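Local coordinates for protein alcohol dehydrogenase, zinc-containing (Thermotoga maritima, PDB 1VJ0) that probably works as a zinc-dependent oxidoreductase of the medium-chain alcohol dehydrogenase family, with two zinc ions bound in each chain, at residues T182-F187 with V333-I338; R279-G284 with Y294-V299. One frame throughout, in Å; residues are numbered along the deposited sequence.

In the fold
Both contacts are buried. Contact 1 lies nearer the centre of the chain, where helix 170-188 crosses helix 329-340. Contact 2 sits farther out, inside the Rossmann-type domain, where helix 280-287 covers strand 292-296. The two share no helix or strand, but they meet: Ser295 OG of contact 2 probably hydrogen-bonds Ala186 O of contact 1. Along the chain, contact 2 is nested within the loop that contact 1 closes. Contact 1 rests on CH-pi and apolar packing round Tyr184, contact 2 on Tyr294 against a glycine and a leucine. The Tyr184 hydroxyl reaches a neighbouring subunit. The Tyr294 hydroxyl stays within the domain and bonds Gln202.

Contact 1 of 2, residues T182-F187 with V333-I338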
loop_
_atom_site.group_PDB
_atom_site.type_symbol
_atom_site.label_atom_id
_atom_site.label_comp_id
_atom_site.label_asym_id
_atom_site.label_seq_id
_atom_site.Cartn_x
_atom_site.Cartn_y
_atom_site.Cartn_z
ATOM N N THR A 182 11.207 10.663 14.175
ATOM C CA THR A 182 11.165 11.311 12.894
ATOM C C THR A 182 11.889 10.442 11.851
ATOM O O THR A 182 11.366 10.221 10.748
ATOM C CB THR A 182 11.743 12.737 13.021
ATOM O OG1 THR A 182 10.887 13.500 13.848
ATOM C CG2 THR A 182 11.753 13.438 11.679
ATOM N N ALA A 183 13.066 9.903 12.192
ATOM C CA ALA A 183 13.735 8.961 11.296
ATOM C C ALA A 183 12.838 7.721 11.014
ATOM O O ALA A 183 12.712 7.274 9.885
ATOM C CB ALA A 183 15.115 8.536 11.885
ATOM N N TYR A 184 12.193 7.178 12.045
ATOM C CA TYR A 184 11.265 6.081 11.824
ATOM C C TYR A 184 10.173 6.462 10.831
ATOM O O TYR A 184 9.891 5.718 9.871
ATOM C CB TYR A 184 10.712 5.434 13.139
ATOM C CG TYR A 184 9.908 4.262 12.691
ATOM C CD1 TYR A 184 10.533 3.103 12.296
ATOM C CD2 TYR A 184 8.546 4.375 12.498
ATOM C CE1 TYR A 184 9.824 2.066 11.734
ATOM C CE2 TYR A 184 7.817 3.325 11.949
ATOM C CZ TYR A 184 8.461 2.193 11.564
ATOM O OH TYR A 184 7.727 1.187 10.990
ATOM N N HIS A 185 9.527 7.598 11.043
ATOM C CA HIS A 185 8.496 8.088 10.155
ATOM C C HIS A 185 9.018 8.029 8.705
ATOM O O HIS A 185 8.336 7.597 7.750
ATOM C CB HIS A 185 8.124 9.538 10.587
ATOM C CG HIS A 185 7.039 10.182 9.780
ATOM N ND1 HIS A 185 6.502 11.415 10.110
ATOM C CD2 HIS A 185 6.332 9.743 8.719
ATOM C CE1 HIS A 185 5.561 11.728 9.236
ATOM N NE2 HIS A 185 5.423 10.719 8.386
ATOM N N ALA A 186 10.243 8.479 8.521
ATOM C CA ALA A 186 10.807 8.560 7.188
ATOM C C ALA A 186 10.913 7.247 6.487
ATOM O O ALA A 186 10.707 7.164 5.279
ATOM C CB ALA A 186 12.178 9.155 7.268
ATOM N N PHE A 187 11.313 6.230 7.237
ATOM C CA PHE A 187 11.413 4.855 6.748
ATOM C C PHE A 187 10.064 4.197 6.586
ATOM O O PHE A 187 9.852 3.441 5.612
ATOM C CB PHE A 187 12.326 4.052 7.669
ATOM C CG PHE A 187 13.792 4.313 7.430
ATOM C CD1 PHE A 187 14.445 5.356 8.064
ATOM C CD2 PHE A 187 14.536 3.473 6.577
ATOM C CE1 PHE A 187 15.807 5.609 7.819
ATOM C CE2 PHE A 187 15.880 3.690 6.345
ATOM C CZ PHE A 187 16.522 4.815 6.965
ATOM N N VAL A 333 5.748 4.222 19.188
ATOM C CA VAL A 333 5.773 2.866 19.685
ATOM C C VAL A 333 6.807 2.031 18.908
ATOM O O VAL A 333 7.612 1.280 19.487
ATOM C CB VAL A 333 4.331 2.281 19.541
ATOM C CG1 VAL A 333 4.324 0.770 19.521
ATOM C CG2 VAL A 333 3.433 2.839 20.595
ATOM N N LYS A 334 6.808 2.162 17.592
ATOM C CA LYS A 334 7.733 1.365 16.789
ATOM C C LYS A 334 9.183 1.790 16.982
ATOM O O LYS A 334 10.117 0.979 16.912
ATOM C CB LYS A 334 7.322 1.398 15.319
ATOM C CG LYS A 334 5.920 0.913 15.096
ATOM C CD LYS A 334 5.418 1.140 13.674
ATOM C CE LYS A 334 3.924 0.779 13.597
ATOM N NZ LYS A 334 3.194 1.213 12.318
ATOM N N THR A 335 9.385 3.075 17.226
ATOM C CA THR A 335 10.737 3.597 17.528
ATOM C C THR A 335 11.235 3.056 18.869
ATOM O O THR A 335 12.391 2.652 18.993
ATOM C CB THR A 335 10.704 5.127 17.559
ATOM O OG1 THR A 335 10.390 5.611 16.240
ATOM C CG2 THR A 335 12.061 5.717 17.928
ATOM N N VAL A 336 10.377 3.066 19.881
ATOM C CA VAL A 336 10.735 2.494 21.154
ATOM C C VAL A 336 11.104 1.018 20.971
ATOM O O VAL A 336 12.112 0.577 21.525
ATOM C CB VAL A 336 9.594 2.683 22.194
ATOM C CG1 VAL A 336 9.804 1.841 23.427
ATOM C CG2 VAL A 336 9.435 4.147 22.534
ATOM N N SER A 337 10.352 0.259 20.163
ATOM C CA SER A 337 10.702 -1.176 19.953
ATOM C C SER A 337 12.081 -1.357 19.298
ATOM O O SER A 337 12.913 -2.146 19.783
ATOM C CB SER A 337 9.597 -1.916 19.179
ATOM O OG SER A 337 9.966 -3.275 18.917
ATOM N N ILE A 338 12.339 -0.624 18.216
ATOM C CA ILE A 338 13.652 -0.722 17.552
ATOM C C ILE A 338 14.773 -0.301 18.497
ATOM O O ILE A 338 15.822 -0.955 18.607
ATOM C CB ILE A 338 13.671 0.110 16.268
ATOM C CG1 ILE A 338 12.767 -0.530 15.209
ATOM C CG2 ILE A 338 15.078 0.212 15.686
ATOM C CD1 ILE A 338 12.423 0.486 14.040
#
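Two helices cross here. Helix 170-188 carries Cys178, a ligand of the zinc site that is probably catalytic, as in relatives, and its Tyr184 fills the join with Lys334, Thr335 and Ile338 of helix 329-340. The segment axes come within 9.5 Å, at 104° between their directions. Tyr184 has CG turned away from the backbone N (chi1 -174°), which sends the ring toward the other helix. Lys334 covers one face of this ring. Its CB sits 4.1 Å from the centroid of the Tyr184 ring, only 19° off the normal, in a CH-pi contact. The extended lysine chain then passes obliquely across the phenol, and Lys334 CD comes 3.5 Å from Tyr184 OH. The side chains of Ile338 and Tyr184 cross at about a right angle, with Ile338 CD1 3.7 Å from Tyr184 CD1. Thr335 closes the base of the tyrosine: its OG1 lies 3.1 Å from Tyr184 CB. That hydroxyl hydrogen-bonds His331 O in its own helix. No hydrogen bond joins the two segments, so the contact rests on apolar and CH-pi packing. The Tyr184 OH hydrogen-bonds Ser193 OG of the second subunit and makes a weak bond to Asp188 OD1. Ala195 of that subunit also packs on Tyr184, Lys334 and Ile338, so the helix pair forms part of the subunit interface. The side chain of Cys178 is about 9 Å from that of Thr335. Such a helix, leading from a zinc ligand into the coenzyme domain, is characteristic of the medium-chain dehydrogenase fold.

Contact 2 of 2, residues R279-G284 with Y294-V299; sequences RALLEG and YSVAGV
The phenol end of Tyr294 packs against Leu281 and the bare backbone of Gly284, one turn of helix. This is a helix covering its own sheet in a Rossmann-type domain. Strand 268-273, helix 280-287 and strand 292-296 form a beta-alpha-beta crossover between neighbouring parallel strands. The helix and strand segments run nearly antiparallel, at 170°, with axes 11.0 Å apart. Tyr294 spans much of that gap, because its CG is anti to the backbone N (chi1 -163°). Its OH lies 3.4 Å from Leu281 CA and equally close to Gly284 CA. A CB on Gly284 would collide with this hydroxyl, so the bare glycine backbone lets the phenol sit close. Leu281 crosses the tyrosine side chain obliquely, with CG 4.1 Å from Tyr294 CE2. The hydroxyl also comes 3.3 Å from Ala280 O, but no hydrogen bond forms between them. Both atoms turn instead to the amide of Gln202 on strand 198-202. Tyr294 OH hydrogen-bonds Gln202 OE1, and Gln202 NE2 bonds Ala280 O. One side-chain amide therefore holds the buried hydroxyl and a backbone carbonyl together. A phenylalanine in place of Tyr294 would probably leave Gln202 OE1 without this partner and open a small gap beside Leu281 and Gly284. The helix covers Val296 as well, through Leu281. Val310 of the third subunit packs on Leu281, and Val315 of that subunit packs on Val296, so a neighbouring subunit also packs against this helix-strand pair. The two branches of Val296 divide the work: CG1 meets Leu281 CD1 at 4.2 Å, while CG2 rests 4.1 Å above the plane of the Tyr294 ring, offset toward its rim.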
loop_
_atom_site.group_PDB
_atom_site.type_symbol
_atom_site.label_atom_id
_atom_site.label_comp_id
_atom_site.label_asym_id
_atom_site.label_seq_id
_atom_site.Cartn_x
_atom_site.Cartn_y
_atom_site.Cartn_z
ATOM N N ARG A 279 20.175 22.228 0.155
ATOM C CA ARG A 279 21.075 21.937 -0.937
ATOM C C ARG A 279 21.433 20.459 -1.025
ATOM O O ARG A 279 21.925 20.036 -2.055
ATOM C CB ARG A 279 22.332 22.750 -0.844
ATOM C CG ARG A 279 22.050 24.234 -1.044
ATOM C CD ARG A 279 23.205 25.104 -0.800
ATOM N NE ARG A 279 23.550 25.092 0.609
ATOM C CZ ARG A 279 24.614 25.721 1.109
ATOM N NH1 ARG A 279 25.432 26.410 0.312
ATOM N NH2 ARG A 279 24.871 25.666 2.416
ATOM N N ALA A 280 21.209 19.696 0.033
ATOM C CA ALA A 280 21.417 18.240 -0.012
ATOM C C ALA A 280 20.654 17.569 -1.164
ATOM O O ALA A 280 21.087 16.562 -1.664
ATOM C CB ALA A 280 21.035 17.611 1.317
ATOM N N LEU A 281 19.476 18.096 -1.534
ATOM C CA LEU A 281 18.683 17.500 -2.596
ATOM C C LEU A 281 19.407 17.555 -3.918
ATOM O O LEU A 281 19.118 16.752 -4.802
ATOM C CB LEU A 281 17.301 18.199 -2.750
ATOM C CG LEU A 281 16.207 17.613 -1.854
ATOM C CD1 LEU A 281 16.586 17.693 -0.384
ATOM C CD2 LEU A 281 14.925 18.363 -2.165
ATOM N N LEU A 282 20.295 18.524 -4.092
ATOM C CA LEU A 282 21.037 18.628 -5.347
ATOM C C LEU A 282 21.924 17.397 -5.560
ATOM O O LEU A 282 21.999 16.886 -6.673
ATOM C CB LEU A 282 21.900 19.905 -5.435
ATOM C CG LEU A 282 21.208 21.267 -5.153
ATOM C CD1 LEU A 282 22.085 22.400 -5.543
ATOM C CD2 LEU A 282 19.886 21.401 -5.821
ATOM N N GLU A 283 22.572 16.916 -4.511
ATOM C CA GLU A 283 23.342 15.650 -4.623
ATOM C C GLU A 283 22.490 14.367 -4.538
ATOM O O GLU A 283 22.620 13.469 -5.360
ATOM C CB GLU A 283 24.439 15.617 -3.575
ATOM C CG GLU A 283 24.966 14.216 -3.399
ATOM C CD GLU A 283 26.234 14.125 -2.598
ATOM O OE1 GLU A 283 26.477 14.999 -1.718
ATOM O OE2 GLU A 283 26.972 13.134 -2.867
ATOM N N GLY A 284 21.600 14.297 -3.574
ATOM C CA GLY A 284 20.758 13.139 -3.401
ATOM C C GLY A 284 19.989 12.756 -4.650
ATOM O O GLY A 284 19.888 11.573 -4.971
ATOM N N TYR A 294 12.864 9.165 -1.947
ATOM C CA TYR A 294 13.683 10.102 -1.217
ATOM C C TYR A 294 12.834 10.732 -0.104
ATOM O O TYR A 294 11.974 11.530 -0.395
ATOM C CB TYR A 294 14.130 11.162 -2.193
ATOM C CG TYR A 294 15.295 12.050 -1.829
ATOM C CD1 TYR A 294 15.869 12.088 -0.555
ATOM C CD2 TYR A 294 15.887 12.782 -2.818
ATOM C CE1 TYR A 294 16.953 12.925 -0.278
ATOM C CE2 TYR A 294 16.979 13.603 -2.552
ATOM C CZ TYR A 294 17.507 13.661 -1.276
ATOM O OH TYR A 294 18.610 14.463 -1.075
ATOM N N SER A 295 13.082 10.371 1.157
ATOM C CA SER A 295 12.424 10.947 2.307
ATOM C C SER A 295 13.256 12.115 2.752
ATOM O O SER A 295 14.435 11.955 3.055
ATOM C CB SER A 295 12.311 9.980 3.501
ATOM O OG SER A 295 11.231 9.066 3.290
ATOM N N VAL A 296 12.620 13.276 2.822
ATOM C CA VAL A 296 13.273 14.503 3.204
ATOM C C VAL A 296 12.788 14.902 4.593
ATOM O O VAL A 296 11.655 15.342 4.772
ATOM C CB VAL A 296 13.029 15.605 2.164
ATOM C CG1 VAL A 296 13.772 16.820 2.544
ATOM C CG2 VAL A 296 13.446 15.121 0.792
ATOM N N ALA A 297 13.673 14.777 5.573
ATOM C CA ALA A 297 13.286 14.930 6.995
ATOM C C ALA A 297 14.165 15.890 7.791
ATOM O O ALA A 297 13.816 16.203 8.898
ATOM C CB ALA A 297 13.240 13.597 7.677
ATOM N N GLY A 298 15.279 16.379 7.243
ATOM C CA GLY A 298 16.238 17.139 8.089
ATOM C C GLY A 298 16.014 18.637 8.042
ATOM O O GLY A 298 16.202 19.328 9.030
ATOM N N VAL A 299 15.666 19.155 6.866
ATOM C CA VAL A 299 15.416 20.593 6.713
ATOM C C VAL A 299 14.317 21.020 7.682
ATOM O O VAL A 299 13.178 20.505 7.649
ATOM C CB VAL A 299 15.044 20.966 5.303
ATOM C CG1 VAL A 299 14.776 22.430 5.213
ATOM C CG2 VAL A 299 16.149 20.524 4.305
#